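Local coordinates for protein nitrilotriacetate monooxygenase (Burkholderia pseudomallei, PDB 3SDO) that probably acts as a flavin-dependent monooxygenase of the NtaA/SnaA/DszA family, using FMN and molecular oxygen to oxidise its substrate, at residues A[16-22]-A[397-401]; A[234-238]-A[269-273]; A[39-43]-A[82-86]. One frame throughout, in Å; residues are numbered along the deposited sequence.

Contact 1: residues A[16-22]-A[397-401]; sequences IQGAGAN and GLPVT
Gly397 leads the second loop in beside the methyl of Ala21, whose CB lies 3.7 Å from Gly397 O. Its N probably bonds to the carbonyl of Ile273, next to the end of the barrel strands. At Leu398 the backbone carbonyl does the work: Ala21 N donates to Leu398 O over 2.9 Å, nearly straight at 169°. Pro399 O is held next, by Asn22 N, which sits in the carbonyl plane on a lone pair, 3.0 Å away. Gly20 CA also brings a C-H to Pro399 O at 3.3 Å; the bare CA of Gly20 lets the backbones close in, 4.1 Å from Val400 CA. Val400 turns its side chain away and passes the chain on to Thr401, which is gripped twice. Thr401 N donates to Ala19 O at 2.9 Å, and its hydroxyl OG1 gives its proton to Gly18 O at 2.6 Å. OG1 lies beside its own backbone N (chi1 -43°), which lets amide and hydroxyl reach successive carbonyls of the type II' turn Gln17 to Gly20. A water bridges further, donating to Thr401 OG1 and accepting from Gln17 N. Both loops leave the C-terminal ends of neighbouring parallel strands, 11-15 and 393-396, where the first and last strands of the TIM barrel meet. With three of the four direct bonds running from backbone to backbone, the joint depends mainly on the path of the two loops, and Thr401 supplies the one side-chain donor.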
ATOM      1  N   ILE A  16      -3.084 -15.036  -1.005  1.00 21.82           N
ATOM      2  CA  ILE A  16      -3.235 -15.030   0.446  1.00 21.83           C
ATOM      3  C   ILE A  16      -4.447 -14.182   0.791  1.00 22.27           C
ATOM      4  O   ILE A  16      -4.345 -12.970   0.975  1.00 23.33           O
ATOM      5  CB  ILE A  16      -1.968 -14.553   1.151  1.00 21.94           C
ATOM      6  CG1 ILE A  16      -0.753 -15.303   0.601  1.00 21.65           C
ATOM      7  CG2 ILE A  16      -2.094 -14.768   2.639  1.00 21.93           C
ATOM      8  CD1 ILE A  16       0.551 -14.910   1.260  1.00 20.39           C
ATOM      9  N   GLN A  17      -5.609 -14.834   0.829  1.00 22.12           N
ATOM     10  CA  GLN A  17      -6.869 -14.185   1.105  1.00 21.51           C
ATOM     11  C   GLN A  17      -7.165 -14.298   2.604  1.00 21.44           C
ATOM     12  O   GLN A  17      -8.161 -14.878   3.005  1.00 21.25           O
ATOM     13  CB  GLN A  17      -7.972 -14.855   0.292  1.00 22.22           C
ATOM     14  CG  GLN A  17      -9.268 -14.087   0.179  1.00 23.08           C
ATOM     15  CD  GLN A  17      -9.201 -12.950  -0.829  1.00 25.43           C
ATOM     16  OE1 GLN A  17      -8.155 -12.339  -1.013  1.00 25.41           O
ATOM     17  NE2 GLN A  17     -10.342 -12.627  -1.447  1.00 25.65           N
ATOM     18  N   GLY A  18      -6.288 -13.713   3.416  1.00 19.92           N
ATOM     19  CA  GLY A  18      -6.414 -13.779   4.856  1.00 19.62           C
ATOM     20  C   GLY A  18      -6.592 -15.209   5.298  1.00 18.62           C
ATOM     21  O   GLY A  18      -5.820 -16.090   4.906  1.00 18.22           O
ATOM     22  N   ALA A  19      -7.665 -15.447   6.030  1.00 18.49           N
ATOM     23  CA  ALA A  19      -7.995 -16.774   6.553  1.00 18.73           C
ATOM     24  C   ALA A  19      -8.113 -17.855   5.503  1.00 18.81           C
ATOM     25  O   ALA A  19      -7.824 -19.020   5.788  1.00 19.79           O
ATOM     26  CB  ALA A  19      -9.287 -16.722   7.390  1.00 18.82           C
ATOM     27  N   GLY A  20      -8.575 -17.504   4.307  1.00 19.34           N
ATOM     28  CA  GLY A  20      -8.717 -18.486   3.247  1.00 19.33           C
ATOM     29  C   GLY A  20      -9.640 -18.047   2.134  1.00 19.88           C
ATOM     30  O   GLY A  20     -10.377 -17.075   2.271  1.00 19.50           O
ATOM     31  N   ALA A  21      -9.593 -18.781   1.035  1.00 19.92           N
ATOM     32  CA  ALA A  21     -10.472 -18.530  -0.107  1.00 20.91           C
ATOM     33  C   ALA A  21     -11.919 -18.852   0.246  1.00 21.72           C
ATOM     34  O   ALA A  21     -12.847 -18.267  -0.333  1.00 21.67           O
ATOM     35  CB  ALA A  21     -10.031 -19.341  -1.322  1.00 21.09           C
ATOM     36  N   ASN A  22     -12.123 -19.777   1.189  1.00 21.83           N
ATOM     37  CA  ASN A  22     -13.474 -20.047   1.684  1.00 22.86           C
ATOM     38  C   ASN A  22     -13.925 -18.873   2.568  1.00 23.64           C
ATOM     39  O   ASN A  22     -13.202 -18.449   3.483  1.00 23.02           O
ATOM     40  CB  ASN A  22     -13.535 -21.382   2.440  1.00 22.96           C
ATOM     41  CG  ASN A  22     -14.942 -21.730   2.901  1.00 24.49           C
ATOM     42  OD1 ASN A  22     -15.498 -21.059   3.771  1.00 25.05           O
ATOM     43  ND2 ASN A  22     -15.540 -22.747   2.289  1.00 22.36           N
ATOM     44  N   GLY A 397      -5.431 -20.941  -4.567  1.00 22.20           N
ATOM     45  CA  GLY A 397      -6.458 -20.279  -3.773  1.00 22.24           C
ATOM     46  C   GLY A 397      -6.996 -21.286  -2.790  1.00 22.46           C
ATOM     47  O   GLY A 397      -8.042 -21.887  -3.031  1.00 22.40           O
ATOM     48  N   LEU A 398      -6.276 -21.490  -1.687  1.00 21.63           N
ATOM     49  CA  LEU A 398      -6.594 -22.598  -0.793  1.00 21.69           C
ATOM     50  C   LEU A 398      -7.789 -22.240   0.090  1.00 20.83           C
ATOM     51  O   LEU A 398      -7.880 -21.125   0.596  1.00 20.72           O
ATOM     52  CB  LEU A 398      -5.385 -23.011   0.041  1.00 22.31           C
ATOM     53  CG  LEU A 398      -4.292 -23.601  -0.860  1.00 24.67           C
ATOM     54  CD1 LEU A 398      -2.908 -23.251  -0.365  1.00 24.12           C
ATOM     55  CD2 LEU A 398      -4.507 -25.124  -1.043  1.00 26.03           C
ATOM     56  N   PRO A 399      -8.725 -23.191   0.265  1.00 19.86           N
ATOM     57  CA  PRO A 399      -9.923 -22.895   1.035  1.00 19.98           C
ATOM     58  C   PRO A 399      -9.609 -22.309   2.436  1.00 19.79           C
ATOM     59  O   PRO A 399     -10.261 -21.365   2.877  1.00 19.29           O
ATOM     60  CB  PRO A 399     -10.623 -24.269   1.131  1.00 20.82           C
ATOM     61  CG  PRO A 399     -10.208 -24.978  -0.050  1.00 20.23           C
ATOM     62  CD  PRO A 399      -8.765 -24.553  -0.293  1.00 20.16           C
ATOM     63  N   VAL A 400      -8.594 -22.862   3.099  1.00 19.29           N
ATOM     64  CA  VAL A 400      -8.119 -22.375   4.391  1.00 19.62           C
ATOM     65  C   VAL A 400      -6.596 -22.220   4.264  1.00 19.63           C
ATOM     66  O   VAL A 400      -5.903 -23.188   3.965  1.00 19.90           O
ATOM     67  CB  VAL A 400      -8.496 -23.355   5.541  1.00 20.56           C
ATOM     68  CG1 VAL A 400      -7.851 -22.923   6.865  1.00 20.76           C
ATOM     69  CG2 VAL A 400     -10.028 -23.450   5.713  1.00 20.51           C
ATOM     70  N   THR A 401      -6.098 -21.002   4.463  1.00 19.84           N
ATOM     71  CA  THR A 401      -4.697 -20.658   4.209  1.00 20.43           C
ATOM     72  C   THR A 401      -3.712 -21.379   5.163  1.00 20.61           C
ATOM     73  O   THR A 401      -2.537 -21.567   4.828  1.00 20.98           O
ATOM     74  CB  THR A 401      -4.477 -19.132   4.333  1.00 20.70           C
ATOM     75  OG1 THR A 401      -5.555 -18.416   3.690  1.00 21.87           O
ATOM     76  CG2 THR A 401      -3.150 -18.729   3.711  1.00 21.30           C
TER
HETATM   77  O   HOH W   1      -5.994 -18.056   0.773  1.00 39.21           O

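Contact 2: residues A[234-238]-A[269-273]; sequences DAVFS and VFPGI
This is a parallel beta-strand pairing in the core of the barrel, where Val236 and Phe270 tie strand 235-238 to the strand that follows it, 268-277. The two short segments run in the same direction at 25°, their axes 4.6 Å apart at the closest. Phe270 N donates to Val236 O over 2.8 Å, and it arrives nearly along the C=O axis. The same oxygen receives the CA-H of Val269 at 3.4 Å, so one carbonyl serves two consecutive residues opposite it. Further on, Gly272 N reaches Ser238 O at 3.0 Å, but the bond is bent to 132° and the donor stands above the carbonyl plane. Between these two bonds Ser238 N and Phe270 O stay 3.6 Å apart, too far for a good bond.

The pair belongs to a right-handed beta-alpha-beta crossover, with helix 243-259 as the connection, the repeating step of the TIM barrel on which the bacterial luciferase-like monooxygenases are built. Val236 and Val269 direct their side chains to the face packed by that helix, where both touch Val253. Phe237 and Phe270 take the other face, toward the barrel interior. There Phe237 CB lies only 3.1 Å from Phe270 O, while its ring turns away from the partner strand, with CG between the backbone N and the carbonyl carbon (chi1 61°), and meets the ring of Phe58 and the side chain of Met395. Phe270 sends its ring back along the neighbouring strand instead, and CE2 approaches Ala235 CB at 4.2 Å. On the helix-facing side Ser238 OG rests against Pro271 CB. The side chain of Phe237 lies about 6 Å from that of Thr98, a predicted FMN-binding residue.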
ATOM      1  N   ASP A 234       1.502  -9.777 -18.720  1.00 19.10           N
ATOM      2  CA  ASP A 234       2.623 -10.730 -18.612  1.00 19.77           C
ATOM      3  C   ASP A 234       2.146 -12.068 -18.075  1.00 19.65           C
ATOM      4  O   ASP A 234       2.754 -13.105 -18.346  1.00 20.63           O
ATOM      5  CB  ASP A 234       3.694 -10.189 -17.671  1.00 19.77           C
ATOM      6  CG  ASP A 234       4.272  -8.885 -18.156  1.00 21.91           C
ATOM      7  OD1 ASP A 234       4.740  -8.856 -19.307  1.00 25.70           O
ATOM      8  OD2 ASP A 234       4.274  -7.897 -17.396  1.00 21.93           O
ATOM      9  N   ALA A 235       1.075 -12.035 -17.283  1.00 18.86           N
ATOM     10  CA  ALA A 235       0.537 -13.225 -16.642  1.00 18.37           C
ATOM     11  C   ALA A 235      -0.963 -13.027 -16.477  1.00 19.09           C
ATOM     12  O   ALA A 235      -1.415 -11.927 -16.184  1.00 18.45           O
ATOM     13  CB  ALA A 235       1.191 -13.455 -15.284  1.00 17.67           C
ATOM     14  N   VAL A 236      -1.724 -14.087 -16.711  1.00 20.01           N
ATOM     15  CA  VAL A 236      -3.151 -14.027 -16.726  1.00 21.20           C
ATOM     16  C   VAL A 236      -3.666 -15.141 -15.865  1.00 22.48           C
ATOM     17  O   VAL A 236      -3.203 -16.264 -15.958  1.00 23.13           O
ATOM     18  CB  VAL A 236      -3.697 -14.176 -18.168  1.00 22.20           C
ATOM     19  CG1 VAL A 236      -5.223 -14.033 -18.191  1.00 21.63           C
ATOM     20  CG2 VAL A 236      -3.024 -13.140 -19.101  1.00 20.84           C
ATOM     21  N   PHE A 237      -4.619 -14.834 -15.007  1.00 24.54           N
ATOM     22  CA  PHE A 237      -5.230 -15.866 -14.228  1.00 26.22           C
ATOM     23  C   PHE A 237      -6.736 -15.975 -14.429  1.00 27.41           C
ATOM     24  O   PHE A 237      -7.345 -15.216 -15.188  1.00 25.58           O
ATOM     25  CB  PHE A 237      -4.800 -15.770 -12.773  1.00 27.36           C
ATOM     26  CG  PHE A 237      -5.158 -14.512 -12.101  1.00 27.97           C
ATOM     27  CD1 PHE A 237      -6.334 -14.415 -11.361  1.00 31.63           C
ATOM     28  CD2 PHE A 237      -4.304 -13.432 -12.150  1.00 30.66           C
ATOM     29  CE1 PHE A 237      -6.663 -13.222 -10.688  1.00 32.84           C
ATOM     30  CE2 PHE A 237      -4.615 -12.258 -11.506  1.00 32.21           C
ATOM     31  CZ  PHE A 237      -5.809 -12.146 -10.778  1.00 32.68           C
ATOM     32  N   SER A 238      -7.306 -16.992 -13.790  1.00 29.41           N
ATOM     33  CA  SER A 238      -8.743 -17.216 -13.773  1.00 31.37           C
ATOM     34  C   SER A 238      -9.165 -17.844 -12.453  1.00 32.97           C
ATOM     35  O   SER A 238      -8.317 -18.240 -11.631  1.00 33.78           O
ATOM     36  CB  SER A 238      -9.107 -18.213 -14.863  1.00 31.97           C
ATOM     37  OG  SER A 238      -8.587 -19.474 -14.478  1.00 32.81           O
ATOM     38  N   VAL A 269      -0.092 -18.235 -18.327  1.00 21.41           N
ATOM     39  CA  VAL A 269      -1.487 -18.487 -17.948  1.00 20.91           C
ATOM     40  C   VAL A 269      -1.536 -19.363 -16.701  1.00 21.17           C
ATOM     41  O   VAL A 269      -1.028 -20.490 -16.709  1.00 21.67           O
ATOM     42  CB  VAL A 269      -2.270 -19.124 -19.092  1.00 21.05           C
ATOM     43  CG1 VAL A 269      -3.665 -19.527 -18.642  1.00 19.81           C
ATOM     44  CG2 VAL A 269      -2.341 -18.171 -20.313  1.00 20.40           C
ATOM     45  N   PHE A 270      -2.166 -18.837 -15.647  1.00 20.96           N
ATOM     46  CA  PHE A 270      -2.199 -19.443 -14.313  1.00 20.99           C
ATOM     47  C   PHE A 270      -3.640 -19.622 -13.805  1.00 20.89           C
ATOM     48  O   PHE A 270      -4.193 -18.739 -13.144  1.00 22.06           O
ATOM     49  CB  PHE A 270      -1.419 -18.548 -13.337  1.00 21.47           C
ATOM     50  CG  PHE A 270       0.060 -18.404 -13.670  1.00 22.06           C
ATOM     51  CD1 PHE A 270       0.778 -19.425 -14.306  1.00 25.23           C
ATOM     52  CD2 PHE A 270       0.738 -17.264 -13.326  1.00 21.66           C
ATOM     53  CE1 PHE A 270       2.149 -19.275 -14.574  1.00 25.29           C
ATOM     54  CE2 PHE A 270       2.089 -17.125 -13.560  1.00 21.31           C
ATOM     55  CZ  PHE A 270       2.797 -18.100 -14.181  1.00 23.56           C
ATOM     56  N   PRO A 271      -4.277 -20.751 -14.121  1.00 20.27           N
ATOM     57  CA  PRO A 271      -5.619 -20.909 -13.574  1.00 20.58           C
ATOM     58  C   PRO A 271      -5.574 -21.101 -12.075  1.00 19.81           C
ATOM     59  O   PRO A 271      -4.590 -21.616 -11.556  1.00 19.52           O
ATOM     60  CB  PRO A 271      -6.161 -22.162 -14.254  1.00 20.65           C
ATOM     61  CG  PRO A 271      -5.077 -22.744 -14.992  1.00 21.69           C
ATOM     62  CD  PRO A 271      -3.862 -21.892 -14.937  1.00 20.49           C
ATOM     63  N   GLY A 272      -6.629 -20.652 -11.412  1.00 19.71           N
ATOM     64  CA  GLY A 272      -6.815 -20.804  -9.988  1.00 19.72           C
ATOM     65  C   GLY A 272      -7.338 -22.164  -9.621  1.00 20.70           C
ATOM     66  O   GLY A 272      -8.244 -22.679 -10.283  1.00 20.99           O
ATOM     67  N   ILE A 273      -6.735 -22.765  -8.598  1.00 20.01           N
ATOM     68  CA  ILE A 273      -7.144 -24.061  -8.116  1.00 21.25           C
ATOM     69  C   ILE A 273      -7.006 -24.045  -6.615  1.00 21.85           C
ATOM     70  O   ILE A 273      -6.225 -23.238  -6.066  1.00 21.47           O
ATOM     71  CB  ILE A 273      -6.298 -25.229  -8.693  1.00 21.95           C
ATOM     72  CG1 ILE A 273      -4.805 -25.051  -8.385  1.00 21.90           C
ATOM     73  CG2 ILE A 273      -6.495 -25.316 -10.187  1.00 21.89           C
ATOM     74  CD1 ILE A 273      -3.943 -26.299  -8.721  1.00 21.75           C
TER

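Contact 3: residues A[39-43]-A[82-86]. With EDO (1,2-ethanediol), chain C.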
ATOM      1  N   PHE A  39      -1.260  -9.094  10.700  1.00 17.53           N
ATOM      2  CA  PHE A  39      -0.054  -8.949   9.875  1.00 17.41           C
ATOM      3  C   PHE A  39       0.919 -10.116  10.005  1.00 17.03           C
ATOM      4  O   PHE A  39       1.402 -10.635   9.010  1.00 15.98           O
ATOM      5  CB  PHE A  39       0.697  -7.638  10.140  1.00 17.40           C
ATOM      6  CG  PHE A  39       1.955  -7.504   9.314  1.00 17.80           C
ATOM      7  CD1 PHE A  39       1.875  -7.357   7.936  1.00 18.70           C
ATOM      8  CD2 PHE A  39       3.212  -7.561   9.909  1.00 18.61           C
ATOM      9  CE1 PHE A  39       3.035  -7.284   7.152  1.00 18.43           C
ATOM     10  CE2 PHE A  39       4.356  -7.497   9.148  1.00 18.54           C
ATOM     11  CZ  PHE A  39       4.271  -7.343   7.759  1.00 18.51           C
ATOM     12  N   ASP A  40       1.198 -10.534  11.226  1.00 17.86           N
ATOM     13  CA  ASP A  40       2.118 -11.641  11.430  1.00 19.04           C
ATOM     14  C   ASP A  40       1.663 -12.941  10.743  1.00 19.03           C
ATOM     15  O   ASP A  40       2.490 -13.732  10.311  1.00 18.81           O
ATOM     16  CB  ASP A  40       2.315 -11.909  12.907  1.00 20.21           C
ATOM     17  CG  ASP A  40       3.133 -10.826  13.611  1.00 23.54           C
ATOM     18  OD1 ASP A  40       3.759  -9.949  12.965  1.00 25.50           O
ATOM     19  OD2 ASP A  40       3.102 -10.869  14.838  1.00 28.95           O
ATOM     20  N   PHE A  41       0.361 -13.166  10.670  1.00 19.26           N
ATOM     21  CA  PHE A  41      -0.163 -14.297   9.887  1.00 18.58           C
ATOM     22  C   PHE A  41       0.229 -14.227   8.422  1.00 17.89           C
ATOM     23  O   PHE A  41       0.700 -15.243   7.862  1.00 18.15           O
ATOM     24  CB  PHE A  41      -1.673 -14.376  10.020  1.00 19.35           C
ATOM     25  CG  PHE A  41      -2.298 -15.480   9.206  1.00 18.17           C
ATOM     26  CD1 PHE A  41      -2.215 -16.792   9.628  1.00 19.71           C
ATOM     27  CD2 PHE A  41      -2.951 -15.194   8.023  1.00 18.25           C
ATOM     28  CE1 PHE A  41      -2.813 -17.819   8.888  1.00 22.29           C
ATOM     29  CE2 PHE A  41      -3.559 -16.213   7.292  1.00 18.50           C
ATOM     30  CZ  PHE A  41      -3.479 -17.515   7.720  1.00 19.44           C
ATOM     31  N   TYR A  42       0.058 -13.061   7.781  1.00 17.55           N
ATOM     32  CA  TYR A  42       0.520 -12.900   6.403  1.00 16.91           C
ATOM     33  C   TYR A  42       2.041 -13.150   6.244  1.00 16.85           C
ATOM     34  O   TYR A  42       2.450 -13.768   5.269  1.00 16.64           O
ATOM     35  CB  TYR A  42       0.168 -11.529   5.813  1.00 17.44           C
ATOM     36  CG  TYR A  42      -1.302 -11.319   5.511  1.00 17.10           C
ATOM     37  CD1 TYR A  42      -2.171 -10.913   6.516  1.00 18.83           C
ATOM     38  CD2 TYR A  42      -1.812 -11.486   4.241  1.00 17.36           C
ATOM     39  CE1 TYR A  42      -3.499 -10.706   6.275  1.00 17.59           C
ATOM     40  CE2 TYR A  42      -3.167 -11.279   3.986  1.00 16.66           C
ATOM     41  CZ  TYR A  42      -3.990 -10.862   5.001  1.00 17.46           C
ATOM     42  OH  TYR A  42      -5.324 -10.649   4.770  1.00 18.65           O
ATOM     43  N   VAL A  43       2.849 -12.710   7.213  1.00 16.34           N
ATOM     44  CA  VAL A  43       4.288 -12.950   7.179  1.00 15.97           C
ATOM     45  C   VAL A  43       4.602 -14.457   7.242  1.00 16.04           C
ATOM     46  O   VAL A  43       5.410 -14.970   6.481  1.00 15.33           O
ATOM     47  CB  VAL A  43       5.048 -12.237   8.322  1.00 16.51           C
ATOM     48  CG1 VAL A  43       6.554 -12.613   8.256  1.00 15.64           C
ATOM     49  CG2 VAL A  43       4.866 -10.697   8.256  1.00 15.68           C
ATOM     50  N   LEU A  82       0.551  -3.488   2.640  1.00 15.88           N
ATOM     51  CA  LEU A  82       0.814  -4.873   3.054  1.00 16.10           C
ATOM     52  C   LEU A  82       2.037  -5.447   2.328  1.00 15.82           C
ATOM     53  O   LEU A  82       2.920  -6.049   2.950  1.00 16.61           O
ATOM     54  CB  LEU A  82      -0.432  -5.761   2.835  1.00 15.31           C
ATOM     55  CG  LEU A  82      -0.276  -7.266   3.144  1.00 15.98           C
ATOM     56  CD1 LEU A  82       0.118  -7.557   4.583  1.00 16.22           C
ATOM     57  CD2 LEU A  82      -1.568  -8.018   2.776  1.00 13.20           C
ATOM     58  N   LEU A  83       2.100  -5.248   1.016  1.00 16.07           N
ATOM     59  CA  LEU A  83       3.166  -5.839   0.222  1.00 16.30           C
ATOM     60  C   LEU A  83       4.533  -5.215   0.537  1.00 16.17           C
ATOM     61  O   LEU A  83       5.562  -5.906   0.522  1.00 15.39           O
ATOM     62  CB  LEU A  83       2.829  -5.715  -1.265  1.00 16.58           C
ATOM     63  CG  LEU A  83       1.727  -6.683  -1.725  1.00 18.43           C
ATOM     64  CD1 LEU A  83       1.330  -6.365  -3.179  1.00 18.74           C
ATOM     65  CD2 LEU A  83       2.147  -8.157  -1.597  1.00 17.53           C
ATOM     66  N   SER A  84       4.527  -3.930   0.882  1.00 15.63           N
ATOM     67  CA  SER A  84       5.753  -3.208   1.180  1.00 15.53           C
ATOM     68  C   SER A  84       6.339  -3.700   2.516  1.00 15.69           C
ATOM     69  O   SER A  84       7.537  -3.914   2.641  1.00 15.27           O
ATOM     70  CB  SER A  84       5.475  -1.699   1.227  1.00 15.59           C
ATOM     71  OG  SER A  84       5.093  -1.187  -0.047  1.00 14.99           O
ATOM     72  N   ALA A  85       5.464  -3.901   3.506  1.00 15.69           N
ATOM     73  CA  ALA A  85       5.850  -4.500   4.786  1.00 15.63           C
ATOM     74  C   ALA A  85       6.355  -5.964   4.595  1.00 15.52           C
ATOM     75  O   ALA A  85       7.365  -6.344   5.161  1.00 15.47           O
ATOM     76  CB  ALA A  85       4.660  -4.419   5.793  1.00 15.48           C
ATOM     77  N   LEU A  86       5.660  -6.760   3.782  1.00 15.62           N
ATOM     78  CA  LEU A  86       6.060  -8.141   3.514  1.00 15.78           C
ATOM     79  C   LEU A  86       7.421  -8.228   2.787  1.00 16.09           C
ATOM     80  O   LEU A  86       8.217  -9.141   3.063  1.00 16.92           O
ATOM     81  CB  LEU A  86       4.991  -8.892   2.680  1.00 15.01           C
ATOM     82  CG  LEU A  86       3.690  -9.248   3.417  1.00 14.39           C
ATOM     83  CD1 LEU A  86       2.741  -9.920   2.474  1.00 13.36           C
ATOM     84  CD2 LEU A  86       3.962 -10.133   4.626  1.00 12.45           C
TER
HETATM   85  C1  EDO C 450      -2.208  -7.022  14.529  1.00 27.03           C
HETATM   86  O1  EDO C 450      -2.160  -8.445  14.309  1.00 27.12           O
HETATM   87  C2  EDO C 450      -2.436  -6.288  13.199  1.00 26.18           C
HETATM   88  O2  EDO C 450      -1.422  -6.606  12.218  1.00 24.30           O
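Helix segments 39-43 and 82-86 cross at -59°, with their axes 10.7 Å apart at the closest, a wide spacing filled by large side chains. The backbones come nearest at Val43 and Leu86, whose CA atoms are 6.3 Å apart.

Leu82 splits its two methyls between two aromatic rings. CD2 lies over one face of Tyr42 in a CH-pi contact, 4.1 Å from the ring centroid and displaced toward the rim, and CD1 meets the edge of the Phe39 ring in its plane, 3.8 Å from CD1 of that ring. Phe39 reaches across because CG is anti to the backbone N (chi1 179°), which carries the ring out toward the second helix. Its far end presses on Ala85, with CZ 3.5 Å from Ala85 CB. A face of the same ring is covered from within its own helix by Val43 CG2.

Both helices are among those packed round the outside of the TIM barrel: helix 39-51 follows strand 11-15, and helix 79-88 lies between strands 56-59 and 94-100 in the chain. Leu82 and Leu83 rest on Ile59 of strand 56-59, and Phe39 packs on Val88 of the second subunit and Ala85 on Ser84 of that subunit, so the helix pair also borders the dimer interface.

Leu86 CD2 fits against the first helix beside Val43, 3.8 Å from its CG2, and also approaches Tyr42 CB. The Tyr42 hydroxyl bonds to Ser36 O, which ties down the outer end of the ring. At the start of the first helix Phe39 N donates to O2 of a bound 1,2-ethanediol at 2.9 Å, a molecule probably from the crystallisation liquor.

Overall arrangement
From the N terminus, the chain opens contact 1 at residues 16-22, and that loop is not closed until 397-401, 375 residues later. Both other contacts fall within it. Contact 3 comes first, joining helix 39-51 to helix 79-88 in the helical layer outside the barrel; contact 2 follows in series, pairing strands 235-238 and 268-277. Contact 1 then brings the start and end of the barrel together. It touches both: Gly397 N probably bonds to Ile273 O of contact 2, and Gly18 packs against Phe41 and Tyr42 of contact 3. Contacts 2 and 3 do not meet, their nearest atoms being about 12 Å apart.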